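Melanin biosynthesis protein TyrA, putative (Shewanella oneidensis, PDB 2IIZ) binds heme b and is probably a dye-decolorizing (DyP-type) peroxidase that oxidises its substrates with hydrogen peroxide. Local coordinates at residues A[11-17]-A[61-65]; A[18-24]-A[135-140]. One frame throughout, in Å; residues are numbered along the deposited sequence.

Contact 1: A[11-17]-A[61-65]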
loop_
_atom_site.group_PDB
_atom_site.type_symbol
_atom_site.label_atom_id
_atom_site.label_comp_id
_atom_site.label_asym_id
_atom_site.label_seq_id
_atom_site.Cartn_x
_atom_site.Cartn_y
_atom_site.Cartn_z
ATOM N N GLN A 11 -25.923 -2.666 -2.981
ATOM C CA GLN A 11 -24.749 -2.589 -2.129
ATOM C C GLN A 11 -24.234 -1.172 -2.151
ATOM O O GLN A 11 -24.228 -0.511 -3.192
ATOM C CB GLN A 11 -23.671 -3.556 -2.599
ATOM C CG GLN A 11 -24.077 -4.996 -2.411
ATOM C CD GLN A 11 -22.985 -5.951 -2.764
ATOM O OE1 GLN A 11 -21.947 -5.976 -2.120
ATOM N NE2 GLN A 11 -23.210 -6.749 -3.793
ATOM N N LEU A 12 -23.794 -0.705 -0.989
ATOM C CA LEU A 12 -23.577 0.718 -0.782
ATOM C C LEU A 12 -22.318 1.231 -1.456
ATOM O O LEU A 12 -22.208 2.427 -1.719
ATOM C CB LEU A 12 -23.532 1.027 0.714
ATOM C CG LEU A 12 -24.785 0.672 1.511
ATOM C CD1 LEU A 12 -24.617 1.059 2.968
ATOM C CD2 LEU A 12 -26.004 1.379 0.918
ATOM N N GLY A 13 -21.372 0.344 -1.741
ATOM C CA GLY A 13 -20.078 0.778 -2.293
ATOM C C GLY A 13 -20.117 1.021 -3.791
ATOM O O GLY A 13 -19.161 1.505 -4.359
ATOM N N VAL A 14 -21.229 0.682 -4.440
ATOM C CA VAL A 14 -21.297 0.758 -5.897
ATOM C C VAL A 14 -21.336 2.189 -6.348
ATOM O O VAL A 14 -20.616 2.568 -7.286
ATOM C CB VAL A 14 -22.540 0.072 -6.469
ATOM C CG1 VAL A 14 -22.567 0.233 -7.991
ATOM C CG2 VAL A 14 -22.543 -1.421 -6.113
ATOM N N CYS A 15 -22.191 2.971 -5.684
ATOM C CA CYS A 15 -22.389 4.384 -5.990
ATOM C C CYS A 15 -21.699 5.324 -4.992
ATOM O O CYS A 15 -21.892 6.537 -5.052
ATOM C CB CYS A 15 -23.871 4.710 -6.009
ATOM S SG CYS A 15 -24.827 3.885 -7.275
ATOM N N ALA A 16 -20.897 4.787 -4.085
ATOM C CA ALA A 16 -20.343 5.619 -3.019
ATOM C C ALA A 16 -19.562 6.784 -3.587
ATOM O O ALA A 16 -18.942 6.670 -4.649
ATOM C CB ALA A 16 -19.449 4.793 -2.101
ATOM N N GLU A 17 -19.596 7.904 -2.876
ATOM C CA GLU A 17 -18.696 9.019 -3.162
ATOM C C GLU A 17 -17.248 8.574 -2.923
ATOM O O GLU A 17 -16.986 7.536 -2.294
ATOM C CB GLU A 17 -19.023 10.232 -2.283
ATOM C CG GLU A 17 -20.380 10.883 -2.549
ATOM C CD GLU A 17 -20.507 11.449 -3.960
ATOM O OE1 GLU A 17 -19.454 11.791 -4.554
ATOM O OE2 GLU A 17 -21.658 11.551 -4.476
ATOM N N ASN A 61 -17.111 1.873 2.883
ATOM C CA ASN A 61 -18.097 1.248 2.010
ATOM C C ASN A 61 -17.417 0.279 1.070
ATOM O O ASN A 61 -16.192 0.302 0.944
ATOM C CB ASN A 61 -18.846 2.284 1.203
ATOM C CG ASN A 61 -17.960 2.975 0.231
ATOM O OD1 ASN A 61 -17.672 2.451 -0.862
ATOM N ND2 ASN A 61 -17.500 4.166 0.610
ATOM N N GLY A 62 -18.229 -0.562 0.425
ATOM C CA GLY A 62 -17.727 -1.735 -0.258
ATOM C C GLY A 62 -18.782 -2.530 -1.016
ATOM O O GLY A 62 -19.984 -2.325 -0.848
ATOM N N PHE A 63 -18.311 -3.439 -1.861
ATOM C CA PHE A 63 -19.187 -4.376 -2.505
ATOM C C PHE A 63 -18.479 -5.669 -2.859
ATOM O O PHE A 63 -17.262 -5.693 -2.989
ATOM C CB PHE A 63 -19.923 -3.740 -3.712
ATOM C CG PHE A 63 -19.059 -3.419 -4.895
ATOM C CD1 PHE A 63 -18.587 -4.415 -5.737
ATOM C CD2 PHE A 63 -18.736 -2.111 -5.187
ATOM C CE1 PHE A 63 -17.785 -4.102 -6.851
ATOM C CE2 PHE A 63 -17.947 -1.805 -6.284
ATOM C CZ PHE A 63 -17.475 -2.811 -7.112
ATOM N N VAL A 64 -19.270 -6.735 -2.991
ATOM C CA VAL A 64 -18.864 -8.006 -3.589
ATOM C C VAL A 64 -19.571 -8.196 -4.928
ATOM O O VAL A 64 -20.806 -8.107 -5.002
ATOM C CB VAL A 64 -19.258 -9.220 -2.737
ATOM C CG1 VAL A 64 -18.524 -10.480 -3.225
ATOM C CG2 VAL A 64 -18.934 -8.971 -1.280
ATOM N N ALA A 65 -18.773 -8.464 -5.965
ATOM C CA ALA A 65 -19.253 -8.753 -7.313
ATOM C C ALA A 65 -18.695 -10.076 -7.787
ATOM O O ALA A 65 -17.694 -10.565 -7.258
ATOM C CB ALA A 65 -18.847 -7.672 -8.264
#

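Contact 2: A[18-24]-A[135-140]. With EDO (1,2-ethanediol), chain D.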
loop_
_atom_site.group_PDB
_atom_site.type_symbol
_atom_site.label_atom_id
_atom_site.label_comp_id
_atom_site.label_asym_id
_atom_site.label_seq_id
_atom_site.Cartn_x
_atom_site.Cartn_y
_atom_site.Cartn_z
ATOM N N GLY A 18 -16.309 9.357 -3.438
ATOM C CA GLY A 18 -14.866 9.001 -3.386
ATOM C C GLY A 18 -14.308 8.838 -1.987
ATOM O O GLY A 18 -14.915 9.339 -1.035
ATOM N N ASN A 19 -13.159 8.147 -1.879
ATOM C CA ASN A 19 -12.455 7.896 -0.602
ATOM C C ASN A 19 -10.962 7.999 -0.747
ATOM O O ASN A 19 -10.430 7.868 -1.848
ATOM C CB ASN A 19 -12.725 6.480 -0.063
ATOM C CG ASN A 19 -14.175 6.272 0.352
ATOM O OD1 ASN A 19 -15.042 6.068 -0.487
ATOM N ND2 ASN A 19 -14.433 6.330 1.634
ATOM N N LEU A 20 -10.278 8.220 0.371
ATOM C CA LEU A 20 -8.823 8.311 0.339
ATOM C C LEU A 20 -8.105 6.990 0.016
ATOM O O LEU A 20 -6.973 7.016 -0.464
ATOM C CB LEU A 20 -8.285 8.851 1.665
ATOM C CG LEU A 20 -8.784 10.246 2.063
ATOM C CD1 LEU A 20 -8.279 10.680 3.465
ATOM C CD2 LEU A 20 -8.379 11.264 1.034
ATOM N N HIS A 21 -8.741 5.845 0.278
ATOM C CA HIS A 21 -8.070 4.546 0.118
ATOM C C HIS A 21 -9.042 3.444 -0.286
ATOM O O HIS A 21 -10.244 3.562 -0.113
ATOM C CB HIS A 21 -7.423 4.093 1.410
ATOM C CG HIS A 21 -6.392 5.025 1.985
ATOM N ND1 HIS A 21 -5.153 5.215 1.414
ATOM C CD2 HIS A 21 -6.406 5.787 3.108
ATOM C CE1 HIS A 21 -4.453 6.066 2.151
ATOM N NE2 HIS A 21 -5.190 6.430 3.186
ATOM N N SER A 22 -8.488 2.364 -0.824
ATOM C CA SER A 22 -9.279 1.231 -1.280
ATOM C C SER A 22 -8.438 -0.039 -1.393
ATOM O O SER A 22 -7.210 0.020 -1.534
ATOM C CB SER A 22 -9.833 1.538 -2.670
ATOM O OG SER A 22 -8.755 1.634 -3.572
ATOM N N VAL A 23 -9.126 -1.184 -1.349
ATOM C CA VAL A 23 -8.507 -2.505 -1.564
ATOM C C VAL A 23 -9.328 -3.284 -2.598
ATOM O O VAL A 23 -10.580 -3.258 -2.596
ATOM C CB VAL A 23 -8.445 -3.295 -0.282
ATOM C CG1 VAL A 23 -7.755 -4.641 -0.482
ATOM C CG2 VAL A 23 -7.699 -2.485 0.786
ATOM N N TYR A 24 -8.603 -3.964 -3.473
ATOM C CA TYR A 24 -9.195 -4.691 -4.579
ATOM C C TYR A 24 -8.700 -6.150 -4.534
ATOM O O TYR A 24 -7.494 -6.436 -4.655
ATOM C CB TYR A 24 -8.821 -4.034 -5.912
ATOM C CG TYR A 24 -9.046 -2.533 -5.997
ATOM C CD1 TYR A 24 -10.329 -1.993 -5.996
ATOM C CD2 TYR A 24 -7.975 -1.657 -6.086
ATOM C CE1 TYR A 24 -10.528 -0.602 -6.078
ATOM C CE2 TYR A 24 -8.166 -0.276 -6.168
ATOM C CZ TYR A 24 -9.430 0.237 -6.165
ATOM O OH TYR A 24 -9.589 1.595 -6.242
ATOM N N GLU A 135 -4.240 -8.898 -5.372
ATOM C CA GLU A 135 -4.573 -7.860 -4.418
ATOM C C GLU A 135 -3.871 -6.588 -4.838
ATOM O O GLU A 135 -2.688 -6.613 -5.192
ATOM C CB GLU A 135 -4.130 -8.238 -3.012
ATOM C CG GLU A 135 -4.225 -7.052 -2.054
ATOM C CD GLU A 135 -4.028 -7.402 -0.586
ATOM O OE1 GLU A 135 -3.476 -8.501 -0.278
ATOM O OE2 GLU A 135 -4.435 -6.551 0.252
ATOM N N GLU A 136 -4.598 -5.475 -4.806
ATOM C CA GLU A 136 -4.007 -4.156 -5.067
ATOM C C GLU A 136 -4.642 -3.142 -4.128
ATOM O O GLU A 136 -5.766 -3.349 -3.662
ATOM C CB GLU A 136 -4.222 -3.721 -6.523
ATOM C CG GLU A 136 -3.616 -4.652 -7.589
ATOM C CD GLU A 136 -2.084 -4.639 -7.642
ATOM O OE1 GLU A 136 -1.476 -3.750 -7.015
ATOM O OE2 GLU A 136 -1.496 -5.523 -8.319
ATOM N N ARG A 137 -3.918 -2.054 -3.863
ATOM C CA ARG A 137 -4.403 -0.975 -2.997
ATOM C C ARG A 137 -4.419 0.340 -3.761
ATOM O O ARG A 137 -3.408 0.749 -4.341
ATOM C CB ARG A 137 -3.545 -0.884 -1.716
ATOM C CG ARG A 137 -3.584 -2.221 -0.941
ATOM C CD ARG A 137 -3.392 -2.160 0.593
ATOM N NE ARG A 137 -3.736 -3.474 1.161
ATOM C CZ ARG A 137 -3.762 -3.802 2.457
ATOM N NH1 ARG A 137 -3.463 -2.909 3.412
ATOM N NH2 ARG A 137 -4.099 -5.054 2.795
ATOM N N GLY A 138 -5.585 0.978 -3.756
ATOM C CA GLY A 138 -5.811 2.252 -4.428
ATOM C C GLY A 138 -5.627 3.408 -3.462
ATOM O O GLY A 138 -5.758 3.256 -2.229
ATOM N N PHE A 139 -5.323 4.576 -4.012
ATOM C CA PHE A 139 -5.200 5.764 -3.192
ATOM C C PHE A 139 -5.581 7.017 -3.972
ATOM O O PHE A 139 -5.271 7.120 -5.156
ATOM C CB PHE A 139 -3.785 5.882 -2.670
ATOM C CG PHE A 139 -2.745 6.011 -3.747
ATOM C CD1 PHE A 139 -2.260 4.891 -4.403
ATOM C CD2 PHE A 139 -2.246 7.257 -4.098
ATOM C CE1 PHE A 139 -1.292 5.004 -5.400
ATOM C CE2 PHE A 139 -1.268 7.381 -5.097
ATOM C CZ PHE A 139 -0.795 6.252 -5.743
ATOM N N ARG A 140 -6.256 7.947 -3.301
ATOM C CA ARG A 140 -6.449 9.293 -3.833
ATOM C C ARG A 140 -5.102 9.978 -4.034
ATOM O O ARG A 140 -4.260 9.955 -3.144
ATOM C CB ARG A 140 -7.284 10.141 -2.886
ATOM C CG ARG A 140 -7.549 11.551 -3.407
ATOM C CD ARG A 140 -8.516 12.330 -2.525
ATOM N NE ARG A 140 -9.881 11.819 -2.634
ATOM C CZ ARG A 140 -10.926 12.268 -1.934
ATOM N NH1 ARG A 140 -10.782 13.249 -1.055
ATOM N NH2 ARG A 140 -12.133 11.729 -2.113
HETATM C C1 EDO D . -12.413 12.278 1.951
HETATM O O1 EDO D . -13.333 12.823 1.011
HETATM C C2 EDO D . -12.216 13.263 3.098
HETATM O O2 EDO D . -11.638 12.592 4.227
HETATM O O HOH W 1 -15.409 12.522 -1.324
HETATM O O HOH W 2 -11.005 9.438 -4.069
HETATM O O HOH W 3 -4.129 3.132 -0.021
#

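Contact 1: A[11-17]-A[61-65]
Gln11 lays its side-chain amide against the backbone of Val64 and pairs with it twice, much as a neighbouring strand would. Its OE1 takes the amide hydrogen of Val64 N at 2.9 Å, with an N-H...O angle of 163°, while its NE2 donates to Val64 O at 3.0 Å. Beyond CG the chain is extended (chi2 -175°), which carries the amide along the strand to meet both atoms. NE2 has a second acceptor in Pro302 O, and together these bonds hold the amide's rotation. Trading Gln11 for an alanine would probably leave Val64 N and O without these mates and untie the start of the 11-14 turn from the strand.

This type I beta turn brings Gly13 up to the strand. Here the packing is tightest: the CA atoms of Gly13 and Gly62 are 4.0 Å apart, and a CB on Gly13 would run into the carbonyl carbon of Gly62. Gly13 N makes a weak bond to Gly62 O. Toward the Phe63 end the carbonyl carbon of Gly13 meets the edge of the ring, 3.7 Å from CD2, and the Val14 side chain crosses that of Phe63 at about a right angle, its CG2 4.0 Å from Phe63 CD2. Toward the Asn61 end Ala16 CB presses on the amide of Asn61, 3.2 Å from OD1. On the looser, solvent side Glu17 is exposed, its CB directed away from the strand; Leu12 touches 61-65 little, resting on Tyr49 and Thr52 instead.

Strand 61-67, flanked by 103-109 and 291-301, belongs to the N-terminal DyP-type half (dimeric alpha-beta barrel clan), and the loop before strand 21-29 folds over it. Phe63 stacks on His106, Val64 turns to helix 34-54, and Gln244 NE2 binds Val14 O and Ala16 O.

Contact 2: A[18-24]-A[135-140]
With OG set between its backbone N and carbonyl carbon (chi1 65°), Ser22 reaches over Gly138, while Tyr24, CG anti to its carbonyl carbon (chi1 -50°), lays its ring back along the same face. There Ser22 OG donates to Tyr24 OH at 2.8 Å. Gly138 leaves room for them: a CB would strike both oxygens.

The backbones form an antiparallel ladder, with Ser22-Gly138 and Tyr24-Glu136 as hydrogen-bonded pairs; Arg140 N to Leu20 O, 3.1 Å, extends it. On the opposite face Arg137 grips Glu135 OE2 side-on through NE and NH2, a salt bridge 3.0 Å long from NH2. Val23 CG2 lies over one face of that guanidinium. Arg140 CD packs on Leu20 CD2 at 3.7 Å, and a water links Arg140 NE to Asn19 O.

This strand pair belongs to the N-terminal DyP-type domain, with the ferredoxin-like fold known for the family; 21-29 lies between 130-139 and 103-109. Helix 112-125 covers His21 and Val23, whereas Ser22 and Tyr24 pack on Met246 of strand 238-249. Phe139 meets His116 and Tyr112 of the second subunit, which puts this end of 130-139 at the subunit interface; its backbone also bonds with Pro247.

How the contacts relate
From the N terminus, the chain first runs through the segment 11-17, which contact 1 pins to strand 61-67, closing a loop over strand 21-29 and helix 34-54. It continues directly into 18-24, and contact 2 then joins that piece to 135-140, bridging 110 residues. Since 18-24 falls within the first loop and 135-140 beyond it, the two closures cross. Both reach the same antiparallel sheet: contact 2 pairs its first two strands in sheet order, and contact 1 meets the fourth, two strands on from 21-29. The contacts also touch, through a probable hydrogen bond from Asn61 ND2 to Asn19 OD1.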